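Local coordinates for CLIP-associating protein (Drosophila melanogaster, PDB 4G3A), which tracks microtubule plus ends, promotes stabilisation of dynamic microtubules and is required for mitotic spindle formation, this chain being its N-terminal TOG-like domain, at residues L114-L117 / M118-V122. Numbering follows the deposited sequence.
Sequences LRDL and MEHRV
His120 swings its ring back alongside the last turn of the helix, edge toward Asp116, both side chains pointing the same way. Its backbone N bonds to Asp116 O (2.9 Å), and CB sits 3.4 Å from that oxygen; from there the chain runs through CG to CD2, 3.3 Å from the same Asp116 O. With CG beside its own backbone N (chi1 -56°), the ring brings its edge to Asp116 CA, while NE2 stops 4.1 Å from Asp116 OD1, too far for a bond. Carboxylate and ring planes stand 66° apart. Cutting the side chain back to an alanine here is likely to take the ring edge away from Asp116 O and CA, leaving only CB beside that oxygen. Helix 104-119 of the second HEAT repeat ends here in a Schellman motif: Arg121, at positive phi, is the C-prime residue, its N bonded to Met118 O, and Val122 N reaches Leu117 O at 2.8 Å. That turn brings Val122 CG2 to 3.8 Å from Leu117 CD2, and both side chains pack on Ile77. Asp116 OD2 is hydrogen-bonded to Ser74 OG on helix 63-80, while a water donates to both Asp116 OD1 and Glu119 OE1, bridging two acids that would otherwise probably repel.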
loop_
_atom_site.group_PDB
_atom_site.type_symbol
_atom_site.label_atom_id
_atom_site.label_comp_id
_atom_site.label_asym_id
_atom_site.label_seq_id
_atom_site.Cartn_x
_atom_site.Cartn_y
_atom_site.Cartn_z
ATOM N N LEU A 114 2.791 1.271 2.755
ATOM C CA LEU A 114 3.299 0.448 1.659
ATOM C C LEU A 114 4.507 1.106 0.981
ATOM O O LEU A 114 5.506 0.452 0.717
ATOM C CB LEU A 114 2.201 0.142 0.626
ATOM C CG LEU A 114 1.007 -0.675 1.135
ATOM C CD1 LEU A 114 -0.046 -0.805 0.038
ATOM C CD2 LEU A 114 1.461 -2.041 1.624
ATOM N N ARG A 115 4.428 2.402 0.705
ATOM C CA ARG A 115 5.575 3.084 0.103
ATOM C C ARG A 115 6.790 3.072 1.046
ATOM O O ARG A 115 7.934 2.932 0.606
ATOM C CB ARG A 115 5.196 4.508 -0.320
ATOM C CG ARG A 115 4.153 4.541 -1.452
ATOM C CD ARG A 115 4.108 5.903 -2.155
ATOM N NE ARG A 115 3.674 6.978 -1.266
ATOM C CZ ARG A 115 2.399 7.295 -1.052
ATOM N NH1 ARG A 115 1.433 6.614 -1.654
ATOM N NH2 ARG A 115 2.083 8.288 -0.235
ATOM N N ASP A 116 6.534 3.203 2.346
ATOM C CA ASP A 116 7.611 3.186 3.333
ATOM C C ASP A 116 8.332 1.837 3.360
ATOM O O ASP A 116 9.557 1.788 3.459
ATOM C CB ASP A 116 7.099 3.572 4.728
ATOM C CG ASP A 116 6.743 5.052 4.840
ATOM O OD1 ASP A 116 7.301 5.886 4.088
ATOM O OD2 ASP A 116 5.897 5.385 5.690
ATOM N N LEU A 117 7.585 0.744 3.249
ATOM C CA LEU A 117 8.203 -0.582 3.164
ATOM C C LEU A 117 9.254 -0.652 2.052
ATOM O O LEU A 117 10.310 -1.266 2.205
ATOM C CB LEU A 117 7.143 -1.664 2.927
ATOM C CG LEU A 117 6.143 -2.018 4.034
ATOM C CD1 LEU A 117 5.046 -2.940 3.506
ATOM C CD2 LEU A 117 6.852 -2.678 5.236
HETATM N N MSE A 118 8.949 -0.027 0.923
HETATM C CA MSE A 118 9.836 -0.071 -0.227
HETATM C C MSE A 118 10.944 0.969 -0.096
HETATM O O MSE A 118 12.109 0.668 -0.314
HETATM C CB MSE A 118 9.037 0.144 -1.518
HETATM C CG MSE A 118 8.056 -0.979 -1.797
HETATM SE SE MSE A 118 7.139 -0.726 -3.531
HETATM C CE MSE A 118 5.887 0.641 -2.955
ATOM N N GLU A 119 10.588 2.192 0.272
ATOM C CA GLU A 119 11.595 3.241 0.362
ATOM C C GLU A 119 12.670 2.874 1.388
ATOM O O GLU A 119 13.859 3.080 1.154
ATOM C CB GLU A 119 10.973 4.599 0.704
ATOM C CG GLU A 119 11.995 5.741 0.706
ATOM C CD GLU A 119 11.369 7.126 0.853
ATOM O OE1 GLU A 119 10.125 7.242 0.840
ATOM O OE2 GLU A 119 12.135 8.107 0.974
ATOM N N HIS A 120 12.253 2.299 2.510
ATOM C CA HIS A 120 13.208 1.950 3.560
ATOM C C HIS A 120 13.714 0.516 3.466
ATOM O O HIS A 120 14.288 -0.017 4.413
ATOM C CB HIS A 120 12.633 2.293 4.936
ATOM C CG HIS A 120 12.239 3.729 5.045
ATOM N ND1 HIS A 120 13.126 4.713 5.426
ATOM C CD2 HIS A 120 11.079 4.357 4.749
ATOM C CE1 HIS A 120 12.519 5.885 5.385
ATOM N NE2 HIS A 120 11.280 5.700 4.972
ATOM N N ARG A 121 13.501 -0.094 2.305
ATOM C CA ARG A 121 14.133 -1.363 1.973
ATOM C C ARG A 121 13.782 -2.506 2.920
ATOM O O ARG A 121 14.621 -3.358 3.218
ATOM C CB ARG A 121 15.655 -1.203 1.876
ATOM C CG ARG A 121 16.110 -0.130 0.912
ATOM C CD ARG A 121 17.616 -0.182 0.715
ATOM N NE ARG A 121 18.070 0.786 -0.279
ATOM C CZ ARG A 121 18.109 0.549 -1.586
ATOM N NH1 ARG A 121 17.721 -0.627 -2.061
ATOM N NH2 ARG A 121 18.536 1.488 -2.418
ATOM N N VAL A 122 12.534 -2.539 3.374
ATOM C CA VAL A 122 12.056 -3.705 4.101
ATOM C C VAL A 122 12.108 -4.902 3.165
ATOM O O VAL A 122 12.557 -5.982 3.546
ATOM C CB VAL A 122 10.629 -3.508 4.615
ATOM C CG1 VAL A 122 10.135 -4.770 5.284
ATOM C CG2 VAL A 122 10.582 -2.347 5.574
HETATM O O HOH W 1 7.779 6.208 1.338
#